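Long-range contacts in serine protease (Nocardiopsis alba, PDB 2OUA), which probably acts as a secreted serine endopeptidase of the chymotrypsin-like family, a kinetically stable enzyme that withstands acid: residues A1-G5 against I45-R49; Q27-V31 against N70-T74; T87-S91 against L184-T188; R117-V121 against F171-V175. All coordinates share one frame; numbering follows the deposited sequence.

Contact 1. Residues A1-G5 against I45-R49; sequences ADIIG and IGNGR
A1 N, the start of the chain, donates to N47 OD1 over 2.8 Å. The bond lies in the carbonyl plane of the N47 amide and uses a lone pair of OD1. N47 CG sits between its own backbone N and carbonyl carbon (chi1 69°), and this turns the amide back toward A1. Water 1 accepts from N47 ND2 and more weakly from A1 N, so it bridges the same two groups. The methyl of A1 rests on the turn itself, with CB 3.2 Å from I45 O and 3.3 Å from N47 OD1. Deeper in, I3 CD1 meets I45 CD1 at 4.3 Å.

The turn that holds N47 is fixed from within. G48 N bonds to I45 O at 2.7 Å, and I45 N bonds back to G48 O. R49 NH1 also reaches G48 O, at 2.7 Å, from the opposite carbonyl face to I45 N, and makes a second bond to G46 O at 3.2 Å. Outside the pair, N70 ND2 binds N47 O. This is a type II' beta hairpin turn between strands 42-45 and 48-56 of the N-terminal barrel, here docking the N-terminus of the protease domain.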
loop_
_atom_site.group_PDB
_atom_site.type_symbol
_atom_site.label_atom_id
_atom_site.label_comp_id
_atom_site.label_asym_id
_atom_site.label_seq_id
_atom_site.Cartn_x
_atom_site.Cartn_y
_atom_site.Cartn_z
ATOM N N ALA A 1 -14.662 -3.302 -10.941
ATOM C CA ALA A 1 -14.421 -2.909 -9.519
ATOM C C ALA A 1 -13.535 -1.673 -9.482
ATOM O O ALA A 1 -12.519 -1.612 -10.172
ATOM C CB ALA A 1 -13.748 -4.059 -8.764
ATOM N N ASP A 2 -13.921 -0.681 -8.685
ATOM C CA ASP A 2 -13.123 0.535 -8.590
ATOM C C ASP A 2 -11.895 0.288 -7.724
ATOM O O ASP A 2 -12.012 -0.120 -6.570
ATOM C CB ASP A 2 -13.938 1.686 -7.992
ATOM C CG ASP A 2 -15.012 2.197 -8.938
ATOM O OD1 ASP A 2 -14.915 1.934 -10.155
ATOM O OD2 ASP A 2 -15.948 2.879 -8.460
ATOM N N ILE A 3 -10.718 0.532 -8.290
ATOM C CA ILE A 3 -9.473 0.341 -7.558
ATOM C C ILE A 3 -9.226 1.596 -6.729
ATOM O O ILE A 3 -8.817 2.639 -7.247
ATOM C CB ILE A 3 -8.301 0.096 -8.526
ATOM C CG1 ILE A 3 -8.638 -1.090 -9.439
ATOM C CG2 ILE A 3 -7.022 -0.199 -7.746
ATOM C CD1 ILE A 3 -9.011 -2.367 -8.692
ATOM N N ILE A 4 -9.500 1.473 -5.434
ATOM C CA ILE A 4 -9.367 2.566 -4.480
ATOM C C ILE A 4 -8.404 2.159 -3.373
ATOM O O ILE A 4 -8.474 1.040 -2.867
ATOM C CB ILE A 4 -10.746 2.888 -3.858
ATOM C CG1 ILE A 4 -11.682 3.424 -4.947
ATOM C CG2 ILE A 4 -10.601 3.882 -2.708
ATOM C CD1 ILE A 4 -13.113 3.624 -4.475
ATOM N N GLY A 5 -7.514 3.072 -2.996
ATOM C CA GLY A 5 -6.552 2.770 -1.947
ATOM C C GLY A 5 -7.195 2.354 -0.637
ATOM O O GLY A 5 -8.196 2.928 -0.217
ATOM N N ILE A 45 -11.034 -8.718 -6.152
ATOM C CA ILE A 45 -11.501 -7.513 -5.479
ATOM C C ILE A 45 -12.830 -7.154 -6.130
ATOM O O ILE A 45 -12.877 -6.693 -7.271
ATOM C CB ILE A 45 -10.491 -6.343 -5.608
ATOM C CG1 ILE A 45 -11.118 -5.065 -5.050
ATOM C CG2 ILE A 45 -10.051 -6.169 -7.048
ATOM C CD1 ILE A 45 -10.134 -3.925 -4.885
ATOM N N GLY A 46 -13.915 -7.386 -5.402
ATOM C CA GLY A 46 -15.227 -7.119 -5.957
ATOM C C GLY A 46 -15.365 -8.044 -7.150
ATOM O O GLY A 46 -15.012 -9.222 -7.064
ATOM N N ASN A 47 -15.854 -7.523 -8.268
ATOM C CA ASN A 47 -16.013 -8.329 -9.472
ATOM C C ASN A 47 -14.725 -8.242 -10.286
ATOM O O ASN A 47 -14.672 -8.665 -11.441
ATOM C CB ASN A 47 -17.189 -7.806 -10.299
ATOM C CG ASN A 47 -16.912 -6.446 -10.911
ATOM O OD1 ASN A 47 -16.125 -5.661 -10.376
ATOM N ND2 ASN A 47 -17.567 -6.153 -12.028
ATOM N N GLY A 48 -13.687 -7.682 -9.674
ATOM C CA GLY A 48 -12.414 -7.541 -10.360
ATOM C C GLY A 48 -11.467 -8.698 -10.107
ATOM O O GLY A 48 -11.514 -9.332 -9.055
ATOM N N ARG A 49 -10.605 -8.973 -11.081
ATOM C CA ARG A 49 -9.629 -10.052 -10.973
ATOM C C ARG A 49 -8.265 -9.549 -11.432
ATOM O O ARG A 49 -8.165 -8.782 -12.390
ATOM C CB ARG A 49 -10.052 -11.244 -11.839
ATOM C CG ARG A 49 -11.391 -11.859 -11.453
ATOM C CD ARG A 49 -11.302 -12.637 -10.147
ATOM N NE ARG A 49 -12.588 -13.218 -9.768
ATOM C CZ ARG A 49 -13.575 -12.544 -9.181
ATOM N NH1 ARG A 49 -13.434 -11.256 -8.893
ATOM N NH2 ARG A 49 -14.712 -13.163 -8.883
HETATM O O HOH W 1 -17.248 -3.314 -13.122
#

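Contact 2. Residues Q27-V31 against N70-T74; sequences QPGFV and NFTLT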
loop_
_atom_site.group_PDB
_atom_site.type_symbol
_atom_site.label_atom_id
_atom_site.label_comp_id
_atom_site.label_asym_id
_atom_site.label_seq_id
_atom_site.Cartn_x
_atom_site.Cartn_y
_atom_site.Cartn_z
ATOM N N GLN A 27 -1.592 -0.975 -18.827
ATOM C CA GLN A 27 -2.552 -1.880 -18.210
ATOM C C GLN A 27 -2.805 -1.452 -16.765
ATOM O O GLN A 27 -1.869 -1.139 -16.027
ATOM C CB GLN A 27 -2.015 -3.309 -18.288
ATOM C CG GLN A 27 -1.596 -3.674 -19.706
ATOM C CD GLN A 27 -0.860 -4.991 -19.798
ATOM O OE1 GLN A 27 0.028 -5.278 -18.995
ATOM N NE2 GLN A 27 -1.213 -5.797 -20.792
ATOM N N PRO A 28 -4.082 -1.433 -16.350
ATOM C CA PRO A 28 -4.494 -1.040 -15.000
ATOM C C PRO A 28 -4.154 -2.054 -13.917
ATOM O O PRO A 28 -4.152 -3.259 -14.154
ATOM C CB PRO A 28 -5.999 -0.851 -15.156
ATOM C CG PRO A 28 -6.346 -1.972 -16.084
ATOM C CD PRO A 28 -5.245 -1.887 -17.134
ATOM N N GLY A 29 -3.873 -1.547 -12.721
ATOM C CA GLY A 29 -3.542 -2.409 -11.602
ATOM C C GLY A 29 -3.339 -1.552 -10.372
ATOM O O GLY A 29 -3.885 -0.450 -10.283
ATOM N N PHE A 30 -2.561 -2.043 -9.413
ATOM C CA PHE A 30 -2.290 -1.262 -8.211
ATOM C C PHE A 30 -1.062 -1.774 -7.483
ATOM O O PHE A 30 -0.744 -2.961 -7.548
ATOM C CB PHE A 30 -3.510 -1.271 -7.272
ATOM C CG PHE A 30 -3.912 -2.644 -6.779
ATOM C CD1 PHE A 30 -3.201 -3.275 -5.759
ATOM C CD2 PHE A 30 -5.020 -3.290 -7.322
ATOM C CE1 PHE A 30 -3.592 -4.531 -5.279
ATOM C CE2 PHE A 30 -5.421 -4.550 -6.852
ATOM C CZ PHE A 30 -4.706 -5.171 -5.827
ATOM N N VAL A 31 -0.352 -0.867 -6.818
ATOM C CA VAL A 31 0.819 -1.262 -6.052
ATOM C C VAL A 31 0.327 -1.676 -4.676
ATOM O O VAL A 31 -0.699 -1.188 -4.201
ATOM C CB VAL A 31 1.856 -0.112 -5.925
ATOM C CG1 VAL A 31 2.477 0.167 -7.290
ATOM C CG2 VAL A 31 1.198 1.138 -5.368
ATOM N N ASN A 70 -12.199 -6.392 -15.149
ATOM C CA ASN A 70 -12.960 -5.435 -14.357
ATOM C C ASN A 70 -12.192 -4.579 -13.356
ATOM O O ASN A 70 -12.565 -4.489 -12.187
ATOM C CB ASN A 70 -14.100 -6.157 -13.642
ATOM C CG ASN A 70 -15.035 -6.850 -14.609
ATOM O OD1 ASN A 70 -15.400 -6.288 -15.640
ATOM N ND2 ASN A 70 -15.430 -8.074 -14.281
ATOM N N PHE A 71 -11.120 -3.948 -13.818
ATOM C CA PHE A 71 -10.342 -3.057 -12.968
ATOM C C PHE A 71 -10.591 -1.632 -13.455
ATOM O O PHE A 71 -10.229 -1.289 -14.578
ATOM C CB PHE A 71 -8.846 -3.371 -13.070
ATOM C CG PHE A 71 -8.316 -4.227 -11.948
ATOM C CD1 PHE A 71 -9.032 -5.329 -11.492
ATOM C CD2 PHE A 71 -7.080 -3.948 -11.375
ATOM C CE1 PHE A 71 -8.519 -6.144 -10.482
ATOM C CE2 PHE A 71 -6.558 -4.758 -10.364
ATOM C CZ PHE A 71 -7.277 -5.856 -9.918
ATOM N N THR A 72 -11.231 -0.819 -12.621
ATOM C CA THR A 72 -11.488 0.577 -12.970
ATOM C C THR A 72 -10.662 1.418 -12.006
ATOM O O THR A 72 -10.924 1.424 -10.810
ATOM C CB THR A 72 -12.973 0.937 -12.810
ATOM O OG1 THR A 72 -13.753 0.174 -13.738
ATOM C CG2 THR A 72 -13.190 2.419 -13.075
ATOM N N LEU A 73 -9.666 2.124 -12.530
ATOM C CA LEU A 73 -8.794 2.925 -11.679
ATOM C C LEU A 73 -9.407 4.233 -11.204
ATOM O O LEU A 73 -10.269 4.814 -11.868
ATOM C CB LEU A 73 -7.476 3.224 -12.399
ATOM C CG LEU A 73 -6.690 2.025 -12.946
ATOM C CD1 LEU A 73 -5.348 2.507 -13.466
ATOM C CD2 LEU A 73 -6.489 0.980 -11.859
ATOM N N THR A 74 -8.955 4.679 -10.037
ATOM C CA THR A 74 -9.400 5.935 -9.447
ATOM C C THR A 74 -8.165 6.561 -8.822
ATOM O O THR A 74 -7.127 5.902 -8.705
ATOM C CB THR A 74 -10.436 5.736 -8.312
ATOM O OG1 THR A 74 -9.766 5.284 -7.124
ATOM C CG2 THR A 74 -11.495 4.718 -8.716
#
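F30 and F71 meet rim to rim. The buried, close part of this contact is F30 and G29 against F71, together with L73 on G29. F30 CE2 lies 3.7 Å from F71 CE2. The ring planes are only 11° apart, yet neither ring covers the face of the other. The centroids stand 5.9 Å apart, too far to the side for a stack. F30 CG lies between its backbone N and carbonyl carbon (chi1 61°), which carries the ring out across the strand direction, to F71. G29 CA fits at the edge of the F71 ring, near its plane, with F71 CD2 at 3.9 Å. L73 packs on G29 as well: L73 CD2 touches G29 O at 3.4 Å.

The outer part is P28, nearer the surface. P28 CB still meets L73 CG closely, at 3.7 Å. The fit opens only toward F71, where P28 CG is 4.2 Å from F71 CB. P28, F71 and L73 are all partly exposed, whereas G29 and F30 are buried. The side chains that meet are apolar.

Strand 28-32 pairs with strand 62-69 through P28 with G67 and F30 with V65. Strand 72-74 instead pairs with strand 2-5. I3 of strand 2-5 and V17 of strand 14-22 touch F30, and A20 and T22 of strand 14-22 touch L73.

Contact 3. Residues T87-S91 against L184-T188; sequences TVSGS and LRLRT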
loop_
_atom_site.group_PDB
_atom_site.type_symbol
_atom_site.label_atom_id
_atom_site.label_comp_id
_atom_site.label_asym_id
_atom_site.label_seq_id
_atom_site.Cartn_x
_atom_site.Cartn_y
_atom_site.Cartn_z
ATOM N N THR A 87 -7.663 12.282 -2.047
ATOM C CA THR A 87 -7.379 12.234 -3.475
ATOM C C THR A 87 -5.873 12.177 -3.697
ATOM O O THR A 87 -5.105 12.764 -2.938
ATOM C CB THR A 87 -7.946 13.469 -4.192
ATOM O OG1 THR A 87 -7.455 14.651 -3.553
ATOM C CG2 THR A 87 -9.464 13.468 -4.128
ATOM N N VAL A 88 -5.460 11.455 -4.733
ATOM C CA VAL A 88 -4.048 11.319 -5.065
ATOM C C VAL A 88 -3.729 12.219 -6.249
ATOM O O VAL A 88 -4.294 12.050 -7.333
ATOM C CB VAL A 88 -3.699 9.857 -5.443
ATOM C CG1 VAL A 88 -2.205 9.733 -5.751
ATOM C CG2 VAL A 88 -4.089 8.923 -4.308
ATOM N N SER A 89 -2.834 13.181 -6.045
ATOM C CA SER A 89 -2.459 14.096 -7.119
ATOM C C SER A 89 -1.000 13.898 -7.520
ATOM O O SER A 89 -0.528 14.474 -8.499
ATOM C CB SER A 89 -2.686 15.548 -6.686
ATOM O OG SER A 89 -1.744 15.945 -5.707
ATOM N N GLY A 90 -0.288 13.076 -6.759
ATOM C CA GLY A 90 1.109 12.818 -7.063
ATOM C C GLY A 90 1.763 12.016 -5.959
ATOM O O GLY A 90 1.075 11.483 -5.090
ATOM N N SER A 91 3.090 11.929 -5.989
ATOM C CA SER A 91 3.817 11.187 -4.971
ATOM C C SER A 91 5.052 11.928 -4.473
ATOM O O SER A 91 6.097 11.319 -4.250
ATOM C CB SER A 91 4.223 9.804 -5.501
ATOM O OG SER A 91 5.031 9.906 -6.659
ATOM N N LEU A 184 5.979 2.377 -13.542
ATOM C CA LEU A 184 4.548 2.474 -13.289
ATOM C C LEU A 184 4.122 3.932 -13.212
ATOM O O LEU A 184 4.926 4.804 -12.881
ATOM C CB LEU A 184 4.204 1.780 -11.971
ATOM C CG LEU A 184 4.703 0.343 -11.802
ATOM C CD1 LEU A 184 4.362 -0.149 -10.398
ATOM C CD2 LEU A 184 4.073 -0.557 -12.860
ATOM N N ARG A 185 2.854 4.190 -13.510
ATOM C CA ARG A 185 2.320 5.545 -13.459
ATOM C C ARG A 185 1.146 5.580 -12.489
ATOM O O ARG A 185 0.134 4.908 -12.684
ATOM C CB ARG A 185 1.877 5.996 -14.855
ATOM N N LEU A 186 1.303 6.366 -11.431
ATOM C CA LEU A 186 0.277 6.517 -10.410
ATOM C C LEU A 186 -0.955 7.174 -11.029
ATOM O O LEU A 186 -0.830 8.100 -11.830
ATOM C CB LEU A 186 0.832 7.401 -9.286
ATOM C CG LEU A 186 0.142 7.439 -7.927
ATOM C CD1 LEU A 186 0.216 6.068 -7.278
ATOM C CD2 LEU A 186 0.830 8.477 -7.046
ATOM N N ARG A 187 -2.143 6.694 -10.676
ATOM C CA ARG A 187 -3.372 7.281 -11.203
ATOM C C ARG A 187 -3.657 8.573 -10.431
ATOM O O ARG A 187 -3.830 8.548 -9.209
ATOM C CB ARG A 187 -4.544 6.310 -11.036
ATOM C CG ARG A 187 -5.847 6.799 -11.659
ATOM C CD ARG A 187 -5.806 6.711 -13.177
ATOM N NE ARG A 187 -7.052 7.168 -13.786
ATOM C CZ ARG A 187 -7.505 6.752 -14.965
ATOM N NH1 ARG A 187 -6.812 5.866 -15.666
ATOM N NH2 ARG A 187 -8.657 7.215 -15.440
ATOM N N THR A 188 -3.709 9.694 -11.143
ATOM C CA THR A 188 -3.958 10.986 -10.505
ATOM C C THR A 188 -5.093 11.748 -11.185
ATOM O O THR A 188 -5.635 11.224 -12.176
ATOM C CB THR A 188 -2.699 11.875 -10.549
ATOM O OG1 THR A 188 -2.376 12.170 -11.912
ATOM C CG2 THR A 188 -1.520 11.164 -9.895
ATOM O OXT THR A 188 -5.418 12.859 -10.722
#
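Peptide planes are the flat groups where V88 and S89 meet T188. The methyl T188 CG2 lies over one face of the S89-G90 peptide, almost straight above its carbon, with S89 C 3.7 Å away. T188 CA approaches V88 O obliquely, in a CA-H...O contact of 3.4 Å, with an angle of 137° at the hydrogen. V88 O also accepts a hydrogen bond from N75 ND2 outside the pair. Here the C-terminal tail of a chymotrypsin-like double barrel lies against the segment that follows strand 85-87, on the way to strand 99-104 of the second barrel.

Next to this backbone contact, V88 and L186 make an apolar one. Their side chains cross at about a right angle. L186 CG is anti to its backbone N (chi1 -164°), and this sends CD2 toward V88, G90 and S91. L186 CD2 touches G90 O at 3.6 Å and S91 CB at 4.0 Å. F19 of strand 14-22 packs on both V88 and L186.

The serine hydroxyls work elsewhere: S89 OG bonds to T151 OG1, and S91 OG to N176 OD1. T188 is at the surface, where T188 O and R187 NH2 both bind a glycerol, probably from the crystallisation liquor. The shortest side-chain approach is V88 CG1 to L186 CD2, 3.5 Å.

Contact 4. Residues R117-V121 against F171-V175; sequences RNQTV and FYQEV
E174 OE2 is gripped by R117 NE in a salt bridge and by T132 OG1 of the neighbouring strand. The R117 NE bond is 2.9 Å long and nearly straight, 164° at the hydrogen. It lies in the guanidinium plane but comes from above the carboxylate plane. The arginine chain is extended from CG to NE, and E174 is bent at chi2 (-76°) to meet it. Water 2 ties the group together. It accepts from R117 NH2 at 2.8 Å and from Y172 OH at 2.6 Å, and donates to E174 OE1 at 2.7 Å. R117 NH2 has a further partner in A94 O. So many bonds should hold the guanidinium in place.

The other end of the contact is apolar. V121 CG1 stands 3.5 Å from the centroid of the F171 ring, over its face, in a CH-pi contact. Q119 CB meets the ring edge, 4.0 Å from F171 CE2. Q119 NE2 bonds back to R117 O at 3.0 Å, spanning the corner at R117 and N118. N118 and Q119 both face L131, a G1 beta bulge where the chain turns. The contact joins the 119-129 beta hairpin to strand 167-174 of the C-terminal barrel of the chymotrypsin fold.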
loop_
_atom_site.group_PDB
_atom_site.type_symbol
_atom_site.label_atom_id
_atom_site.label_comp_id
_atom_site.label_asym_id
_atom_site.label_seq_id
_atom_site.Cartn_x
_atom_site.Cartn_y
_atom_site.Cartn_z
ATOM N N ARG A 117 13.419 7.298 7.928
ATOM C CA ARG A 117 13.509 6.539 6.689
ATOM C C ARG A 117 14.735 5.632 6.734
ATOM O O ARG A 117 15.507 5.666 7.696
ATOM C CB ARG A 117 13.597 7.482 5.477
ATOM C CG ARG A 117 12.321 8.288 5.235
ATOM C CD ARG A 117 12.210 8.785 3.797
ATOM N NE ARG A 117 10.825 9.135 3.474
ATOM C CZ ARG A 117 10.264 10.315 3.730
ATOM N NH1 ARG A 117 10.972 11.281 4.301
ATOM N NH2 ARG A 117 8.980 10.514 3.445
ATOM N N ASN A 118 14.895 4.809 5.702
ATOM C CA ASN A 118 16.031 3.900 5.609
ATOM C C ASN A 118 16.080 2.935 6.789
ATOM O O ASN A 118 17.146 2.680 7.345
ATOM C CB ASN A 118 17.339 4.701 5.563
ATOM C CG ASN A 118 17.287 5.848 4.569
ATOM O OD1 ASN A 118 17.143 5.639 3.364
ATOM N ND2 ASN A 118 17.406 7.072 5.075
ATOM N N GLN A 119 14.927 2.394 7.162
ATOM C CA GLN A 119 14.857 1.467 8.283
ATOM C C GLN A 119 14.854 0.009 7.834
ATOM O O GLN A 119 14.287 -0.339 6.795
ATOM C CB GLN A 119 13.595 1.737 9.115
ATOM C CG GLN A 119 13.488 3.155 9.666
ATOM C CD GLN A 119 14.558 3.462 10.695
ATOM O OE1 GLN A 119 14.528 2.943 11.807
ATOM N NE2 GLN A 119 15.515 4.301 10.319
ATOM N N THR A 120 15.509 -0.835 8.619
ATOM C CA THR A 120 15.539 -2.265 8.339
ATOM C C THR A 120 14.782 -2.929 9.482
ATOM O O THR A 120 15.008 -2.618 10.657
ATOM C CB THR A 120 16.984 -2.822 8.289
ATOM O OG1 THR A 120 17.686 -2.240 7.184
ATOM C CG2 THR A 120 16.965 -4.337 8.119
ATOM N N VAL A 121 13.862 -3.821 9.138
ATOM C CA VAL A 121 13.076 -4.517 10.146
ATOM C C VAL A 121 13.158 -6.016 9.913
ATOM O O VAL A 121 13.387 -6.465 8.790
ATOM C CB VAL A 121 11.588 -4.099 10.092
ATOM C CG1 VAL A 121 11.457 -2.591 10.288
ATOM C CG2 VAL A 121 10.984 -4.511 8.763
ATOM N N PHE A 171 5.607 0.389 9.576
ATOM C CA PHE A 171 6.584 0.729 8.555
ATOM C C PHE A 171 5.946 0.572 7.183
ATOM O O PHE A 171 5.072 -0.271 6.990
ATOM C CB PHE A 171 7.800 -0.205 8.631
ATOM C CG PHE A 171 8.528 -0.162 9.945
ATOM C CD1 PHE A 171 8.038 -0.850 11.051
ATOM C CD2 PHE A 171 9.704 0.572 10.076
ATOM C CE1 PHE A 171 8.710 -0.811 12.276
ATOM C CE2 PHE A 171 10.389 0.621 11.296
ATOM C CZ PHE A 171 9.888 -0.072 12.398
ATOM N N TYR A 172 6.386 1.377 6.227
ATOM C CA TYR A 172 5.852 1.258 4.882
ATOM C C TYR A 172 6.943 1.250 3.828
ATOM O O TYR A 172 8.046 1.768 4.040
ATOM C CB TYR A 172 4.827 2.370 4.600
ATOM C CG TYR A 172 5.346 3.796 4.519
ATOM C CD1 TYR A 172 6.064 4.245 3.404
ATOM C CD2 TYR A 172 5.037 4.720 5.517
ATOM C CE1 TYR A 172 6.449 5.588 3.286
ATOM C CE2 TYR A 172 5.412 6.055 5.409
ATOM C CZ TYR A 172 6.115 6.486 4.295
ATOM O OH TYR A 172 6.454 7.816 4.189
ATOM N N GLN A 173 6.635 0.606 2.706
ATOM C CA GLN A 173 7.531 0.519 1.564
ATOM C C GLN A 173 7.262 1.777 0.740
ATOM O O GLN A 173 6.117 2.039 0.362
ATOM C CB GLN A 173 7.199 -0.734 0.745
ATOM C CG GLN A 173 7.601 -0.683 -0.727
ATOM C CD GLN A 173 9.094 -0.822 -0.941
ATOM O OE1 GLN A 173 9.710 -1.782 -0.478
ATOM N NE2 GLN A 173 9.685 0.133 -1.659
ATOM N N GLU A 174 8.303 2.561 0.481
ATOM C CA GLU A 174 8.155 3.792 -0.290
ATOM C C GLU A 174 7.558 3.493 -1.657
ATOM O O GLU A 174 7.903 2.488 -2.289
ATOM C CB GLU A 174 9.511 4.482 -0.460
ATOM C CG GLU A 174 10.088 5.090 0.819
ATOM C CD GLU A 174 9.409 6.389 1.228
ATOM O OE1 GLU A 174 8.725 7.007 0.382
ATOM O OE2 GLU A 174 9.579 6.807 2.395
ATOM N N VAL A 175 6.678 4.373 -2.124
ATOM C CA VAL A 175 6.028 4.155 -3.410
ATOM C C VAL A 175 6.885 4.518 -4.623
ATOM O O VAL A 175 6.863 3.812 -5.631
ATOM C CB VAL A 175 4.682 4.927 -3.493
ATOM C CG1 VAL A 175 4.937 6.429 -3.607
ATOM C CG2 VAL A 175 3.866 4.421 -4.683
HETATM O O HOH W 2 7.424 8.789 1.971
#

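Contacts 1 and 2 are neighbours, with centres about 8 Å apart. Their segments alternate along the chain, and strands 2-5 and 72-74 pair in parallel between them, through I3 N and T72 O for example. Contact 3, its centre about 12 Å from that of contact 2, sets the C-terminal tail against the segment leading to the second barrel, while strand 185-186 pairs with 14-22. R187 packs on L73 and T74. Contact 4 is nested within the loop that contact 3 closes. It lies in the C-terminal barrel, with centres about 26 Å apart from contact 1. V175 touches V31 and S91, linking contact 4 to contacts 2 and 3. The predicted H35, D61 and S143 triad sits between the barrels.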